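Side-chain contacts in phosphoribosylaminoimidazole carboxylase, ATPase subunit (Thermus thermophilus, PDB 3AW8), which probably catalyses the ATP-dependent carboxylation of 5-aminoimidazole ribonucleotide with bicarbonate to N5-carboxyaminoimidazole ribonucleotide, a step of de novo purine biosynthesis: residues 27-31 and 32-36; 75-78 and 79-83; 308-312 and 313-317; 316-319 and 320-323. One frame throughout, in Å; residues are numbered along the deposited sequence.

How the contacts relate
The four contacts follow one another along the chain and fall into two groups. Contacts 1 and 2 belong to the Rossmann-like preATP-grasp domain, with centres about 20 Å apart: contact 1 takes in the end of strand 25-29 of the parallel sheet and the loop after it, and contact 2 covers the C-terminal part of helix 72-81 and the residues just after it. Contacts 3 and 4 lie in the C-terminal domain, their centres about 9 Å apart. They share Leu316 and Lys317 and together make one helix-turn-strand unit, from helix 312-316 to strand 321-325. Contact 2 is about 42 Å from either of them, centre to centre. Contacts 3 and 4 both touch the second subunit, so this small unit forms part of the dimer interface.

Contact 1 of 4, residues 27-31 and 32-36; sequences FLDPS and PEACA
The methyl carbon of Ala36 sits squarely over one face of the Phe27 ring, its CB 3.6 Å from the ring centroid and 4° off the normal. This CH-pi contact is the packed side, where the loop comes back to the strand it left, 25-29. Phe27 CG stands anti to the carbonyl carbon (chi1 -55°), which turns the ring towards the returning chain, where Leu42 and Ala15 of helix 9-18 also touch it. With a serine in place of Phe27, the Ala36 methyl would probably face a gap between loop, strand and helix. Next along, Ala34 CB lies 3.9 Å from Asp29 CG. The Asp29 carboxylate makes an Asx turn: OD1, through its anti lone pair, accepts from Ser31 N at 2.9 Å, while OD2 accepts from Gly7 N. The outer side is looser and wet. Pro32 suits the second place of a type I turn, closed by Ala34 N to Ser31 O at 3.1 Å, and a water joins Ser31 OG to Glu33 N, with a weak bond to Glu33 OE2. The chemistry thus divides the loop: an aromatic face and alanine methyls pack its inner side, backbone donors hold both Asp29 oxygens and fix the carboxylate's rotation, and water completes the exposed turn.

Contact 2 of 4, residues 75-78 and 79-83; sequences ARRL and EGRLP
Arg76 and Glu79 extend side by side from the last turns of helix 72-81, pointing the same way, and they form a long salt bridge, Arg76 NH1 to Glu79 OE2 at 3.5 Å, with guanidinium and carboxylate planes 42° apart. Arg76 NH2 has a second carboxylate in Glu92, so its charge is shared. Two like charges also come near each other: Arg77 NH2 lies 4.0 Å from Arg81 NE, the guanidinium planes 72° apart, a closeness that the salt bridge from Arg77 NE to Glu50 probably eases. Among the backbone bonds, that from Leu82 N to Leu78 O is nearly straight, 3.0 Å and 171°, whereas Glu79 N is held only weakly by Ala75 O and Arg76 O. A water donates to Arg76 O and accepts from Gly80 N, at 2.8 Å each, bridging the fraying turn. Apolar packing lies on the inner face: Leu78 CB meets Leu82 CD2 at 3.9 Å, and the two leucines also reach Leu53 of helix 50-57 and Val63 of strand 62-65 respectively. Charged residues outside and apolar ones inside mark an amphipathic helix packed against helices 50-57 and 88-94, the chain after it meeting edge strand 62-65 of the Rossmann-like sheet.

Contact 3 of 4, residues 308-312 and 313-317; sequences EKPPF and AEVLK
Leu316 folds back over the carbonyl of Phe312, one helical turn earlier. Its CB lies 3.3 Å from Phe312 O. CG is anti to the carbonyl carbon, beside the backbone N (chi1 -84°), which keeps the branch against that same oxygen, 3.5 Å from CG. At the tip CD1 stays 3.8 Å from Phe312 O, while CD2 also lies against that oxygen and from there meets Phe312 CB at 4.0 Å. The main backbone bonds are Leu316 N to Phe312 O at 2.9 Å and Val315 N to Pro311 O, in the carbonyl plane; weaker ones run from Glu314 N to Pro311 O and from Val315 N to Phe312 O. A proline suits the N-cap position of Pro311, since it has no N-H to leave unpaired there; its CG touches Glu314 CB at 3.5 Å, and the rest of Glu314, bent at chi2, runs outward. Pro310 CG adds a looser apolar touch on Val315 CG1. A glycine in place of Leu316 is likely to leave Phe312 CB without its apolar partner and open a gap beside Arg284 of the second subunit, which packs on the leucine. Short helix 312-316 thus lies between strand 321-325, where Trp325 meets the Phe312 ring edge-to-face, and the other subunit, whose Leu21 packs on Phe312 too.

Contact 4 of 4, residues 316-319 and 320-323; sequences LKVE and GAHL
Leu323 holds CG anti to its backbone N (chi1 -179°), which turns the branch beside its own carbonyl carbon, while its CB, set by the backbone, meets Leu316 CD1 at 3.8 Å. The two leucines cross at about a right angle, so a methyl of one abuts the stem of the other. In Val318 the first torsion sets CG1 anti to the backbone N and CG2 anti to the carbonyl carbon; the backbone brings CB to within 3.8 Å of Ala321 CB, and chi1 leaves CG1 a little farther from the same methyl. Val318 and Ala321 are the ends of a type II beta turn, and the leucine pair lies outside it. The closing bond, Ala321 N to Val318 O, is weak at 3.5 Å. Gly320 fits the third place of the turn, with phi 83°, where a CB would run into Glu319 O. Glu319 suits the outer corner, its chain extended from the turn and its OE2 making a long, weak ion pair with Arg343. Beyond the turn, strand 321-325 runs beside strand 335-343, Val318 also rests on Leu356 of helix 346-357, and His322 NE2 bonds Glu275 O of the second subunit. The chemistry implies a turn whose own hydrogen bond is weak and which probably relies also on aliphatic packing and the neighbouring strand, with glycine permitting the backbone shape and the one acidic side chain kept at the surface.

Contact 1 of 4, residues 27-31 and 32-36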
loop_
_atom_site.group_PDB
_atom_site.type_symbol
_atom_site.label_atom_id
_atom_site.label_comp_id
_atom_site.label_asym_id
_atom_site.label_seq_id
_atom_site.Cartn_x
_atom_site.Cartn_y
_atom_site.Cartn_z
ATOM N N PHE A 27 -6.745 7.361 16.436
ATOM C CA PHE A 27 -7.873 6.455 16.611
ATOM C C PHE A 27 -8.394 6.515 18.032
ATOM O O PHE A 27 -7.685 6.934 18.947
ATOM C CB PHE A 27 -7.471 5.001 16.294
ATOM C CG PHE A 27 -6.873 4.817 14.934
ATOM C CD1 PHE A 27 -5.502 4.953 14.738
ATOM C CD2 PHE A 27 -7.687 4.583 13.835
ATOM C CE1 PHE A 27 -4.952 4.864 13.460
ATOM C CE2 PHE A 27 -7.147 4.494 12.552
ATOM C CZ PHE A 27 -5.774 4.637 12.365
ATOM N N LEU A 28 -9.644 6.100 18.205
ATOM C CA LEU A 28 -10.268 6.036 19.522
ATOM C C LEU A 28 -10.824 4.616 19.571
ATOM O O LEU A 28 -11.468 4.168 18.627
ATOM C CB LEU A 28 -11.425 7.038 19.665
ATOM C CG LEU A 28 -11.811 7.431 21.105
ATOM C CD1 LEU A 28 -13.210 8.038 21.112
ATOM C CD2 LEU A 28 -11.791 6.231 22.027
ATOM N N ASP A 29 -10.540 3.905 20.651
ATOM C CA ASP A 29 -11.029 2.548 20.813
ATOM C C ASP A 29 -10.870 2.193 22.275
ATOM O O ASP A 29 -9.897 2.583 22.910
ATOM C CB ASP A 29 -10.236 1.561 19.942
ATOM C CG ASP A 29 -10.956 0.226 19.778
ATOM O OD1 ASP A 29 -10.988 -0.573 20.745
ATOM O OD2 ASP A 29 -11.514 -0.016 18.683
ATOM N N PRO A 30 -11.840 1.463 22.834
ATOM C CA PRO A 30 -11.802 1.057 24.238
ATOM C C PRO A 30 -10.767 -0.020 24.572
ATOM O O PRO A 30 -10.481 -0.280 25.741
ATOM C CB PRO A 30 -13.240 0.601 24.497
ATOM C CG PRO A 30 -13.681 0.099 23.164
ATOM C CD PRO A 30 -13.143 1.140 22.226
ATOM N N SER A 31 -10.193 -0.637 23.548
ATOM C CA SER A 31 -9.204 -1.676 23.776
ATOM C C SER A 31 -7.787 -1.217 23.477
ATOM O O SER A 31 -7.486 -0.788 22.368
ATOM C CB SER A 31 -9.525 -2.897 22.933
ATOM O OG SER A 31 -8.501 -3.858 23.088
ATOM N N PRO A 32 -6.888 -1.326 24.464
ATOM C CA PRO A 32 -5.487 -0.920 24.311
ATOM C C PRO A 32 -4.788 -1.706 23.212
ATOM O O PRO A 32 -3.749 -1.288 22.719
ATOM C CB PRO A 32 -4.879 -1.229 25.678
ATOM C CG PRO A 32 -6.054 -1.225 26.603
ATOM C CD PRO A 32 -7.113 -1.908 25.796
ATOM N N GLU A 33 -5.360 -2.846 22.841
ATOM C CA GLU A 33 -4.785 -3.711 21.815
ATOM C C GLU A 33 -5.292 -3.468 20.390
ATOM O O GLU A 33 -4.939 -4.222 19.485
ATOM C CB GLU A 33 -5.036 -5.180 22.177
ATOM C CG GLU A 33 -3.898 -5.885 22.900
ATOM C CD GLU A 33 -3.456 -5.172 24.174
ATOM O OE1 GLU A 33 -2.640 -4.222 24.081
ATOM O OE2 GLU A 33 -3.929 -5.562 25.270
ATOM N N ALA A 34 -6.116 -2.440 20.184
ATOM C CA ALA A 34 -6.640 -2.165 18.843
ATOM C C ALA A 34 -5.490 -2.210 17.841
ATOM O O ALA A 34 -4.488 -1.511 18.001
ATOM C CB ALA A 34 -7.337 -0.802 18.801
ATOM N N CYS A 35 -5.635 -3.034 16.808
ATOM C CA CYS A 35 -4.576 -3.178 15.825
ATOM C C CYS A 35 -4.236 -1.889 15.080
ATOM O O CYS A 35 -3.155 -1.783 14.494
ATOM C CB CYS A 35 -4.900 -4.313 14.836
ATOM S SG CYS A 35 -6.321 -4.064 13.756
ATOM N N ALA A 36 -5.134 -0.907 15.097
ATOM C CA ALA A 36 -4.823 0.343 14.417
ATOM C C ALA A 36 -3.728 1.062 15.206
ATOM O O ALA A 36 -2.928 1.815 14.644
ATOM C CB ALA A 36 -6.055 1.221 14.302
HETATM O O HOH W 1 -6.953 -4.936 24.767
#

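Contact 2 of 4, residues 75-78 and 79-83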
loop_
_atom_site.group_PDB
_atom_site.type_symbol
_atom_site.label_atom_id
_atom_site.label_comp_id
_atom_site.label_asym_id
_atom_site.label_seq_id
_atom_site.Cartn_x
_atom_site.Cartn_y
_atom_site.Cartn_z
ATOM N N ALA A 75 -20.849 10.131 17.754
ATOM C CA ALA A 75 -20.666 10.778 16.463
ATOM C C ALA A 75 -21.355 12.137 16.434
ATOM O O ALA A 75 -20.794 13.103 15.921
ATOM C CB ALA A 75 -21.211 9.896 15.346
ATOM N N ARG A 76 -22.571 12.211 16.975
ATOM C CA ARG A 76 -23.320 13.467 16.989
ATOM C C ARG A 76 -22.727 14.492 17.959
ATOM O O ARG A 76 -22.824 15.697 17.731
ATOM C CB ARG A 76 -24.798 13.213 17.319
ATOM C CG ARG A 76 -25.585 12.608 16.157
ATOM C CD ARG A 76 -27.053 12.397 16.499
ATOM N NE ARG A 76 -27.797 11.734 15.424
ATOM C CZ ARG A 76 -27.943 12.231 14.197
ATOM N NH1 ARG A 76 -27.398 13.402 13.879
ATOM N NH2 ARG A 76 -28.633 11.557 13.282
ATOM N N ARG A 77 -22.102 14.008 19.027
ATOM C CA ARG A 77 -21.484 14.883 20.012
ATOM C C ARG A 77 -20.354 15.699 19.390
ATOM O O ARG A 77 -20.151 16.860 19.738
ATOM C CB ARG A 77 -20.931 14.059 21.177
ATOM C CG ARG A 77 -20.178 14.878 22.221
ATOM C CD ARG A 77 -21.137 15.672 23.104
ATOM N NE ARG A 77 -20.424 16.514 24.060
ATOM C CZ ARG A 77 -19.833 17.662 23.747
ATOM N NH1 ARG A 77 -19.199 18.364 24.680
ATOM N NH2 ARG A 77 -19.887 18.120 22.502
ATOM N N LEU A 78 -19.619 15.087 18.469
ATOM C CA LEU A 78 -18.508 15.761 17.809
ATOM C C LEU A 78 -18.937 16.508 16.557
ATOM O O LEU A 78 -18.230 17.405 16.099
ATOM C CB LEU A 78 -17.430 14.744 17.431
ATOM C CG LEU A 78 -16.366 14.338 18.451
ATOM C CD1 LEU A 78 -16.959 14.185 19.826
ATOM C CD2 LEU A 78 -15.744 13.036 17.992
ATOM N N GLU A 79 -20.092 16.140 16.007
ATOM C CA GLU A 79 -20.587 16.761 14.782
ATOM C C GLU A 79 -20.572 18.282 14.848
ATOM O O GLU A 79 -20.241 18.949 13.864
ATOM C CB GLU A 79 -22.005 16.276 14.469
ATOM C CG GLU A 79 -22.359 16.365 12.989
ATOM C CD GLU A 79 -23.605 15.561 12.632
ATOM O OE1 GLU A 79 -23.748 15.180 11.441
ATOM O OE2 GLU A 79 -24.438 15.312 13.538
ATOM N N GLY A 80 -20.931 18.833 16.001
ATOM C CA GLY A 80 -20.931 20.275 16.133
ATOM C C GLY A 80 -19.521 20.824 16.063
ATOM O O GLY A 80 -19.239 21.728 15.276
ATOM N N ARG A 81 -18.637 20.251 16.876
ATOM C CA ARG A 81 -17.231 20.655 16.977
ATOM C C ARG A 81 -16.413 20.616 15.677
ATOM O O ARG A 81 -15.714 21.580 15.357
ATOM C CB ARG A 81 -16.547 19.789 18.032
ATOM C CG ARG A 81 -17.456 19.457 19.217
ATOM C CD ARG A 81 -17.326 20.445 20.360
ATOM N NE ARG A 81 -16.460 19.929 21.419
ATOM C CZ ARG A 81 -15.175 19.629 21.260
ATOM N NH1 ARG A 81 -14.470 19.163 22.282
ATOM N NH2 ARG A 81 -14.590 19.799 20.083
ATOM N N LEU A 82 -16.471 19.504 14.944
ATOM C CA LEU A 82 -15.726 19.392 13.688
ATOM C C LEU A 82 -16.499 18.670 12.583
ATOM O O LEU A 82 -17.554 18.089 12.831
ATOM C CB LEU A 82 -14.363 18.705 13.918
ATOM C CG LEU A 82 -14.156 17.355 14.622
ATOM C CD1 LEU A 82 -13.701 17.587 16.047
ATOM C CD2 LEU A 82 -15.417 16.521 14.587
ATOM N N PRO A 83 -15.991 18.715 11.340
ATOM C CA PRO A 83 -16.680 18.042 10.233
ATOM C C PRO A 83 -16.727 16.543 10.507
ATOM O O PRO A 83 -15.788 15.985 11.074
ATOM C CB PRO A 83 -15.809 18.371 9.021
ATOM C CG PRO A 83 -15.144 19.648 9.403
ATOM C CD PRO A 83 -14.802 19.428 10.851
HETATM O O HOH W 2 -22.088 18.292 18.538
#

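Contact 3 of 4, residues 308-312 and 313-317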
loop_
_atom_site.group_PDB
_atom_site.type_symbol
_atom_site.label_atom_id
_atom_site.label_comp_id
_atom_site.label_asym_id
_atom_site.label_seq_id
_atom_site.Cartn_x
_atom_site.Cartn_y
_atom_site.Cartn_z
ATOM N N GLU A 308 -7.564 -18.171 12.609
ATOM C CA GLU A 308 -6.403 -19.028 12.412
ATOM C C GLU A 308 -5.332 -18.241 11.664
ATOM O O GLU A 308 -5.639 -17.302 10.932
ATOM C CB GLU A 308 -6.802 -20.254 11.590
ATOM C CG GLU A 308 -6.886 -19.968 10.092
ATOM C CD GLU A 308 -7.707 -20.986 9.308
ATOM O OE1 GLU A 308 -7.451 -22.209 9.427
ATOM O OE2 GLU A 308 -8.607 -20.549 8.557
ATOM N N LYS A 309 -4.076 -18.628 11.845
ATOM C CA LYS A 309 -2.973 -17.960 11.163
ATOM C C LYS A 309 -2.311 -18.930 10.178
ATOM O O LYS A 309 -1.538 -19.799 10.566
ATOM C CB LYS A 309 -1.961 -17.466 12.192
ATOM C CG LYS A 309 -0.818 -16.655 11.609
ATOM C CD LYS A 309 0.026 -16.061 12.721
ATOM C CE LYS A 309 1.146 -15.211 12.179
ATOM N NZ LYS A 309 1.857 -14.517 13.294
ATOM N N PRO A 310 -2.608 -18.792 8.883
ATOM C CA PRO A 310 -2.009 -19.691 7.896
ATOM C C PRO A 310 -0.503 -19.533 7.894
ATOM O O PRO A 310 0.014 -18.552 8.418
ATOM C CB PRO A 310 -2.619 -19.210 6.589
ATOM C CG PRO A 310 -2.678 -17.718 6.810
ATOM C CD PRO A 310 -3.244 -17.637 8.221
ATOM N N PRO A 311 0.226 -20.512 7.331
ATOM C CA PRO A 311 1.697 -20.444 7.267
ATOM C C PRO A 311 2.123 -19.440 6.179
ATOM O O PRO A 311 1.984 -19.711 4.985
ATOM C CB PRO A 311 2.091 -21.885 6.939
ATOM C CG PRO A 311 0.903 -22.389 6.153
ATOM C CD PRO A 311 -0.260 -21.851 6.944
ATOM N N PHE A 312 2.640 -18.286 6.597
ATOM C CA PHE A 312 3.032 -17.227 5.659
ATOM C C PHE A 312 3.862 -17.656 4.470
ATOM O O PHE A 312 3.598 -17.238 3.346
ATOM C CB PHE A 312 3.763 -16.089 6.385
ATOM C CG PHE A 312 2.869 -15.234 7.235
ATOM C CD1 PHE A 312 3.359 -14.072 7.820
ATOM C CD2 PHE A 312 1.543 -15.598 7.471
ATOM C CE1 PHE A 312 2.542 -13.285 8.633
ATOM C CE2 PHE A 312 0.722 -14.823 8.278
ATOM C CZ PHE A 312 1.220 -13.664 8.861
ATOM N N ALA A 313 4.875 -18.476 4.709
ATOM C CA ALA A 313 5.718 -18.934 3.614
ATOM C C ALA A 313 4.863 -19.661 2.584
ATOM O O ALA A 313 5.068 -19.519 1.383
ATOM C CB ALA A 313 6.806 -19.855 4.138
ATOM N N GLU A 314 3.880 -20.411 3.058
ATOM C CA GLU A 314 3.020 -21.162 2.159
ATOM C C GLU A 314 2.066 -20.318 1.318
ATOM O O GLU A 314 1.779 -20.669 0.172
ATOM C CB GLU A 314 2.230 -22.212 2.939
ATOM C CG GLU A 314 2.103 -23.517 2.180
ATOM C CD GLU A 314 3.458 -24.160 1.908
ATOM O OE1 GLU A 314 3.544 -25.015 0.999
ATOM O OE2 GLU A 314 4.436 -23.817 2.609
ATOM N N VAL A 315 1.564 -19.216 1.868
ATOM C CA VAL A 315 0.663 -18.371 1.092
ATOM C C VAL A 315 1.494 -17.482 0.163
ATOM O O VAL A 315 1.069 -17.157 -0.943
ATOM C CB VAL A 315 -0.289 -17.511 2.016
ATOM C CG1 VAL A 315 0.004 -17.789 3.480
ATOM C CG2 VAL A 315 -0.160 -16.017 1.708
ATOM N N LEU A 316 2.691 -17.114 0.599
ATOM C CA LEU A 316 3.554 -16.279 -0.220
ATOM C C LEU A 316 4.148 -17.035 -1.414
ATOM O O LEU A 316 4.667 -16.418 -2.340
ATOM C CB LEU A 316 4.668 -15.682 0.641
ATOM C CG LEU A 316 4.402 -14.402 1.453
ATOM C CD1 LEU A 316 2.931 -14.044 1.472
ATOM C CD2 LEU A 316 4.937 -14.597 2.866
ATOM N N LYS A 317 4.083 -18.366 -1.396
ATOM C CA LYS A 317 4.604 -19.164 -2.507
ATOM C C LYS A 317 3.672 -19.050 -3.702
ATOM O O LYS A 317 4.066 -19.337 -4.827
ATOM C CB LYS A 317 4.739 -20.641 -2.122
ATOM C CG LYS A 317 5.884 -20.943 -1.171
ATOM C CD LYS A 317 5.977 -22.434 -0.858
ATOM C CE LYS A 317 6.878 -22.704 0.354
ATOM N NZ LYS A 317 8.272 -22.182 0.189
#

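Contact 4 of 4, residues 316-319 and 320-323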
loop_
_atom_site.group_PDB
_atom_site.type_symbol
_atom_site.label_atom_id
_atom_site.label_comp_id
_atom_site.label_asym_id
_atom_site.label_seq_id
_atom_site.Cartn_x
_atom_site.Cartn_y
_atom_site.Cartn_z
ATOM N N LEU A 316 2.691 -17.114 0.599
ATOM C CA LEU A 316 3.554 -16.279 -0.220
ATOM C C LEU A 316 4.148 -17.035 -1.414
ATOM O O LEU A 316 4.667 -16.418 -2.340
ATOM C CB LEU A 316 4.668 -15.682 0.641
ATOM C CG LEU A 316 4.402 -14.402 1.453
ATOM C CD1 LEU A 316 2.931 -14.044 1.472
ATOM C CD2 LEU A 316 4.937 -14.597 2.866
ATOM N N LYS A 317 4.083 -18.366 -1.396
ATOM C CA LYS A 317 4.604 -19.164 -2.507
ATOM C C LYS A 317 3.672 -19.050 -3.702
ATOM O O LYS A 317 4.066 -19.337 -4.827
ATOM C CB LYS A 317 4.739 -20.641 -2.122
ATOM C CG LYS A 317 5.884 -20.943 -1.171
ATOM C CD LYS A 317 5.977 -22.434 -0.858
ATOM C CE LYS A 317 6.878 -22.704 0.354
ATOM N NZ LYS A 317 8.272 -22.182 0.189
ATOM N N VAL A 318 2.429 -18.647 -3.446
ATOM C CA VAL A 318 1.435 -18.481 -4.504
ATOM C C VAL A 318 1.615 -17.082 -5.083
ATOM O O VAL A 318 1.594 -16.097 -4.344
ATOM C CB VAL A 318 0.000 -18.591 -3.956
ATOM C CG1 VAL A 318 -0.990 -18.544 -5.096
ATOM C CG2 VAL A 318 -0.159 -19.860 -3.148
ATOM N N GLU A 319 1.801 -16.978 -6.392
ATOM C CA GLU A 319 1.989 -15.660 -6.974
ATOM C C GLU A 319 0.648 -15.010 -7.204
ATOM O O GLU A 319 -0.356 -15.692 -7.435
ATOM C CB GLU A 319 2.784 -15.731 -8.283
ATOM C CG GLU A 319 2.285 -16.737 -9.301
ATOM C CD GLU A 319 3.075 -16.664 -10.599
ATOM O OE1 GLU A 319 4.326 -16.694 -10.535
ATOM O OE2 GLU A 319 2.450 -16.578 -11.682
ATOM N N GLY A 320 0.640 -13.682 -7.136
ATOM C CA GLY A 320 -0.593 -12.941 -7.308
ATOM C C GLY A 320 -1.318 -12.922 -5.979
ATOM O O GLY A 320 -2.380 -12.318 -5.841
ATOM N N ALA A 321 -0.730 -13.594 -4.996
ATOM C CA ALA A 321 -1.302 -13.665 -3.667
ATOM C C ALA A 321 -0.741 -12.532 -2.811
ATOM O O ALA A 321 0.477 -12.391 -2.683
ATOM C CB ALA A 321 -0.974 -15.021 -3.029
ATOM N N HIS A 322 -1.625 -11.716 -2.242
ATOM C CA HIS A 322 -1.194 -10.609 -1.385
ATOM C C HIS A 322 -1.715 -10.816 0.026
ATOM O O HIS A 322 -2.917 -10.719 0.284
ATOM C CB HIS A 322 -1.680 -9.272 -1.938
ATOM C CG HIS A 322 -1.137 -8.954 -3.295
ATOM N ND1 HIS A 322 -1.764 -9.342 -4.459
ATOM C CD2 HIS A 322 -0.016 -8.295 -3.674
ATOM C CE1 HIS A 322 -1.058 -8.930 -5.498
ATOM N NE2 HIS A 322 0.008 -8.293 -5.049
ATOM N N LEU A 323 -0.800 -11.120 0.935
ATOM C CA LEU A 323 -1.160 -11.368 2.318
ATOM C C LEU A 323 -1.379 -10.068 3.111
ATOM O O LEU A 323 -0.696 -9.059 2.888
ATOM C CB LEU A 323 -0.067 -12.203 2.987
ATOM C CG LEU A 323 -0.340 -12.547 4.449
ATOM C CD1 LEU A 323 -1.609 -13.377 4.520
ATOM C CD2 LEU A 323 0.847 -13.293 5.064
#